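Local coordinates for flagellar hook-associated protein (Burkholderia pseudomallei, PDB 4UT1) that probably serves as a structural junction protein of the bacterial flagellum, linking the hook to the filament, at residues Tyr158-Leu169 with Leu292-Ala303. Sequence-based numbering, arbitrary orientation.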
loop_
_atom_site.group_PDB
_atom_site.type_symbol
_atom_site.label_atom_id
_atom_site.label_comp_id
_atom_site.label_asym_id
_atom_site.label_seq_id
_atom_site.Cartn_x
_atom_site.Cartn_y
_atom_site.Cartn_z
ATOM N N TYR A 158 -11.863 -6.883 -3.194
ATOM C CA TYR A 158 -10.874 -7.517 -2.347
ATOM C C TYR A 158 -11.479 -7.995 -1.035
ATOM O O TYR A 158 -11.200 -9.112 -0.602
ATOM C CB TYR A 158 -9.685 -6.569 -2.109
ATOM C CG TYR A 158 -8.702 -6.692 -3.246
ATOM C CD1 TYR A 158 -7.873 -7.803 -3.339
ATOM C CD2 TYR A 158 -8.643 -5.734 -4.262
ATOM C CE1 TYR A 158 -6.994 -7.956 -4.378
ATOM C CE2 TYR A 158 -7.766 -5.876 -5.306
ATOM C CZ TYR A 158 -6.944 -6.982 -5.370
ATOM O OH TYR A 158 -6.072 -7.131 -6.420
ATOM N N SER A 159 -12.337 -7.194 -0.413
ATOM C CA SER A 159 -12.911 -7.606 0.857
ATOM C C SER A 159 -13.905 -8.746 0.630
ATOM O O SER A 159 -14.107 -9.591 1.495
ATOM C CB SER A 159 -13.586 -6.423 1.557
ATOM O OG SER A 159 -14.644 -5.925 0.774
ATOM N N GLN A 160 -14.523 -8.767 -0.548
ATOM C CA GLN A 160 -15.471 -9.825 -0.853
ATOM C C GLN A 160 -14.754 -11.168 -1.005
ATOM O O GLN A 160 -15.192 -12.187 -0.457
ATOM C CB GLN A 160 -16.278 -9.465 -2.108
ATOM C CG GLN A 160 -17.323 -8.372 -1.840
ATOM C CD GLN A 160 -17.926 -7.781 -3.125
ATOM O OE1 GLN A 160 -17.630 -8.235 -4.227
ATOM N NE2 GLN A 160 -18.760 -6.754 -2.973
ATOM N N LEU A 161 -13.653 -11.158 -1.740
ATOM C CA LEU A 161 -12.781 -12.317 -1.842
ATOM C C LEU A 161 -12.256 -12.735 -0.467
ATOM O O LEU A 161 -12.196 -13.934 -0.151
ATOM C CB LEU A 161 -11.614 -12.024 -2.785
ATOM C CG LEU A 161 -11.961 -12.066 -4.274
ATOM C CD1 LEU A 161 -10.746 -11.708 -5.104
ATOM C CD2 LEU A 161 -12.484 -13.445 -4.644
ATOM N N ARG A 162 -11.889 -11.752 0.349
ATOM C CA ARG A 162 -11.363 -12.043 1.683
ATOM C C ARG A 162 -12.435 -12.718 2.534
ATOM O O ARG A 162 -12.149 -13.669 3.287
ATOM C CB ARG A 162 -10.843 -10.778 2.369
ATOM C CG ARG A 162 -10.132 -11.073 3.699
ATOM C CD ARG A 162 -9.352 -9.869 4.215
ATOM N NE ARG A 162 -8.273 -9.498 3.308
ATOM C CZ ARG A 162 -8.292 -8.431 2.514
ATOM N NH1 ARG A 162 -9.333 -7.602 2.517
ATOM N NH2 ARG A 162 -7.258 -8.189 1.722
ATOM N N GLN A 163 -13.677 -12.263 2.393
ATOM C CA GLN A 163 -14.760 -12.889 3.148
ATOM C C GLN A 163 -15.129 -14.255 2.570
ATOM O O GLN A 163 -15.486 -15.167 3.318
ATOM C CB GLN A 163 -15.984 -11.980 3.199
ATOM C CG GLN A 163 -17.202 -12.642 3.819
ATOM C CD GLN A 163 -16.937 -13.175 5.206
ATOM O OE1 GLN A 163 -16.054 -12.682 5.920
ATOM N NE2 GLN A 163 -17.703 -14.191 5.607
ATOM N N SER A 164 -15.054 -14.392 1.245
ATOM C CA SER A 164 -15.236 -15.690 0.604
ATOM C C SER A 164 -14.239 -16.697 1.173
ATOM O O SER A 164 -14.602 -17.834 1.489
ATOM C CB SER A 164 -15.088 -15.572 -0.917
ATOM O OG SER A 164 -15.309 -16.824 -1.539
ATOM N N VAL A 165 -12.991 -16.278 1.358
ATOM C CA VAL A 165 -12.015 -17.155 2.001
ATOM C C VAL A 165 -12.464 -17.532 3.429
ATOM O O VAL A 165 -12.431 -18.709 3.808
ATOM C CB VAL A 165 -10.612 -16.505 2.021
ATOM C CG1 VAL A 165 -9.671 -17.291 2.948
ATOM C CG2 VAL A 165 -10.064 -16.453 0.599
ATOM N N ASN A 166 -12.927 -16.551 4.200
ATOM C CA ASN A 166 -13.462 -16.827 5.538
ATOM C C ASN A 166 -14.528 -17.910 5.540
ATOM O O ASN A 166 -14.458 -18.878 6.306
ATOM C CB ASN A 166 -14.047 -15.558 6.149
ATOM C CG ASN A 166 -12.972 -14.627 6.675
ATOM O OD1 ASN A 166 -11.839 -15.054 6.891
ATOM N ND2 ASN A 166 -13.322 -13.362 6.894
ATOM N N SER A 167 -15.528 -17.744 4.683
ATOM C CA SER A 167 -16.615 -18.720 4.623
ATOM C C SER A 167 -16.124 -20.101 4.225
ATOM O O SER A 167 -16.563 -21.114 4.789
ATOM C CB SER A 167 -17.702 -18.241 3.669
ATOM O OG SER A 167 -18.450 -17.211 4.290
ATOM N N GLN A 168 -15.200 -20.151 3.276
ATOM C CA GLN A 168 -14.678 -21.436 2.824
ATOM C C GLN A 168 -13.820 -22.117 3.880
ATOM O O GLN A 168 -13.859 -23.351 4.016
ATOM C CB GLN A 168 -13.889 -21.264 1.531
ATOM C CG GLN A 168 -14.802 -21.014 0.327
ATOM C CD GLN A 168 -14.033 -20.830 -0.958
ATOM O OE1 GLN A 168 -14.125 -19.786 -1.597
ATOM N NE2 GLN A 168 -13.277 -21.841 -1.351
ATOM N N LEU A 169 -13.056 -21.327 4.633
ATOM C CA LEU A 169 -12.330 -21.864 5.785
ATOM C C LEU A 169 -13.294 -22.536 6.759
ATOM O O LEU A 169 -13.062 -23.658 7.193
ATOM C CB LEU A 169 -11.531 -20.768 6.505
ATOM C CG LEU A 169 -10.326 -20.222 5.738
ATOM C CD1 LEU A 169 -9.719 -19.038 6.451
ATOM C CD2 LEU A 169 -9.274 -21.320 5.526
ATOM N N LEU A 292 -6.383 -22.170 0.558
ATOM C CA LEU A 292 -7.098 -20.958 0.953
ATOM C C LEU A 292 -6.145 -20.000 1.641
ATOM O O LEU A 292 -6.092 -18.816 1.310
ATOM C CB LEU A 292 -8.260 -21.282 1.893
ATOM C CG LEU A 292 -9.526 -21.858 1.255
ATOM C CD1 LEU A 292 -10.335 -22.623 2.292
ATOM C CD2 LEU A 292 -10.371 -20.745 0.652
ATOM N N LEU A 293 -5.409 -20.528 2.620
ATOM C CA LEU A 293 -4.472 -19.729 3.396
ATOM C C LEU A 293 -3.333 -19.157 2.554
ATOM O O LEU A 293 -2.981 -17.990 2.699
ATOM C CB LEU A 293 -3.905 -20.568 4.548
ATOM C CG LEU A 293 -4.964 -21.020 5.551
ATOM C CD1 LEU A 293 -4.384 -21.983 6.589
ATOM C CD2 LEU A 293 -5.614 -19.820 6.225
ATOM N N ALA A 294 -2.743 -19.971 1.682
ATOM C CA ALA A 294 -1.657 -19.483 0.823
ATOM C C ALA A 294 -2.121 -18.370 -0.126
ATOM O O ALA A 294 -1.403 -17.393 -0.349
ATOM C CB ALA A 294 -1.055 -20.629 0.026
ATOM N N PHE A 295 -3.314 -18.528 -0.691
ATOM C CA PHE A 295 -3.897 -17.499 -1.547
ATOM C C PHE A 295 -4.041 -16.193 -0.781
ATOM O O PHE A 295 -3.673 -15.127 -1.276
ATOM C CB PHE A 295 -5.265 -17.950 -2.093
ATOM C CG PHE A 295 -6.065 -16.841 -2.735
ATOM C CD1 PHE A 295 -5.703 -16.329 -3.968
ATOM C CD2 PHE A 295 -7.189 -16.316 -2.100
ATOM C CE1 PHE A 295 -6.437 -15.314 -4.552
ATOM C CE2 PHE A 295 -7.926 -15.296 -2.681
ATOM C CZ PHE A 295 -7.546 -14.792 -3.910
ATOM N N ARG A 296 -4.560 -16.283 0.438
ATOM C CA ARG A 296 -4.778 -15.097 1.258
ATOM C C ARG A 296 -3.477 -14.348 1.578
ATOM O O ARG A 296 -3.376 -13.147 1.337
ATOM C CB ARG A 296 -5.487 -15.477 2.566
ATOM C CG ARG A 296 -5.996 -14.269 3.350
ATOM C CD ARG A 296 -6.923 -14.668 4.483
ATOM N NE ARG A 296 -6.235 -15.401 5.533
ATOM C CZ ARG A 296 -6.849 -15.962 6.571
ATOM N NH1 ARG A 296 -8.163 -15.866 6.684
ATOM N NH2 ARG A 296 -6.146 -16.613 7.494
ATOM N N SER A 297 -2.486 -15.058 2.109
ATOM C CA SER A 297 -1.257 -14.404 2.575
ATOM C C SER A 297 -0.268 -14.076 1.451
ATOM O O SER A 297 0.539 -13.155 1.591
ATOM C CB SER A 297 -0.553 -15.271 3.633
ATOM O OG SER A 297 -0.144 -16.513 3.080
ATOM N N GLN A 298 -0.312 -14.813 0.343
ATOM C CA GLN A 298 0.724 -14.638 -0.675
ATOM C C GLN A 298 0.244 -13.887 -1.913
ATOM O O GLN A 298 1.055 -13.333 -2.662
ATOM C CB GLN A 298 1.305 -15.994 -1.075
ATOM C CG GLN A 298 1.901 -16.773 0.113
ATOM C CD GLN A 298 3.029 -16.035 0.803
ATOM O OE1 GLN A 298 2.894 -15.583 1.946
ATOM N NE2 GLN A 298 4.155 -15.908 0.116
ATOM N N THR A 299 -1.063 -13.837 -2.120
ATOM C CA THR A 299 -1.603 -13.167 -3.300
ATOM C C THR A 299 -2.592 -12.067 -2.930
ATOM O O THR A 299 -2.398 -10.905 -3.292
ATOM C CB THR A 299 -2.294 -14.181 -4.263
ATOM O OG1 THR A 299 -1.303 -15.020 -4.872
ATOM C CG2 THR A 299 -3.077 -13.462 -5.357
ATOM N N LEU A 300 -3.651 -12.433 -2.215
ATOM C CA LEU A 300 -4.750 -11.502 -1.938
ATOM C C LEU A 300 -4.343 -10.272 -1.116
ATOM O O LEU A 300 -4.527 -9.128 -1.550
ATOM C CB LEU A 300 -5.881 -12.234 -1.214
ATOM C CG LEU A 300 -7.173 -11.435 -1.031
ATOM C CD1 LEU A 300 -7.877 -11.286 -2.368
ATOM C CD2 LEU A 300 -8.092 -12.105 -0.010
ATOM N N ASP A 301 -3.794 -10.506 0.072
ATOM C CA ASP A 301 -3.462 -9.411 0.961
ATOM C C ASP A 301 -2.324 -8.562 0.380
ATOM O O ASP A 301 -2.373 -7.345 0.470
ATOM C CB ASP A 301 -3.119 -9.934 2.371
ATOM C CG ASP A 301 -4.351 -10.472 3.106
ATOM O OD1 ASP A 301 -5.478 -10.285 2.596
ATOM O OD2 ASP A 301 -4.205 -11.091 4.190
ATOM N N PRO A 302 -1.303 -9.194 -0.238
ATOM C CA PRO A 302 -0.307 -8.322 -0.869
ATOM C C PRO A 302 -0.902 -7.490 -1.988
ATOM O O PRO A 302 -0.553 -6.311 -2.125
ATOM C CB PRO A 302 0.735 -9.308 -1.413
ATOM C CG PRO A 302 0.636 -10.473 -0.467
ATOM C CD PRO A 302 -0.843 -10.589 -0.183
ATOM N N ALA A 303 -1.798 -8.082 -2.767
ATOM C CA ALA A 303 -2.358 -7.369 -3.904
ATOM C C ALA A 303 -3.130 -6.154 -3.423
ATOM O O ALA A 303 -3.021 -5.089 -4.013
ATOM C CB ALA A 303 -3.258 -8.270 -4.742
HETATM O O HOH W 1 -10.040 -14.266 5.045
#
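Tyr158-Leu169 and Leu292-Ala303 pack antiparallel, their axes 10.5 Å apart at closest approach and the N-to-C directions 154° apart, as neighbouring members of the long helical bundle of FlgK. The apolar seam begins at Leu169, whose CD2 lies 3.6 Å from Leu292 CD1, while the other methyl of Leu292, CD2, rests against Gln168 CB. Next along, Val165 CG2 meets the edge of the Phe295 ring, 3.9 Å from Phe295 CD2. Leu300, with CG anti to the backbone N (chi1 -172°), splits its branches: CD1 reaches the ring edge of Tyr158, and CD2 lies 3.7 Å from Arg162 CA. The Tyr158 hydroxyl passes Ala303 CB and bonds to Tyr600 of helix 593-630, another member of the bundle. Polar groups line one flank. There a water bridges the helices, donating to Arg162 O and Asn166 OD1 and accepting from Arg296 NH1; Leu260 holds both side chains too, its N bonding Asn166 OD1 and its O Arg296 NH1, and Asp281 pairs with Arg296 NH2. The Arg162 chain, bent at chi3 (-63°), brings its guanidinium side-on to Asp301, with Glu259 and Gln304 as further partners. Arg162 NE, at 3.0 Å, and Arg162 NH2, at 2.9 Å, both donate to Asp301 OD1 from the same face of the carboxylate.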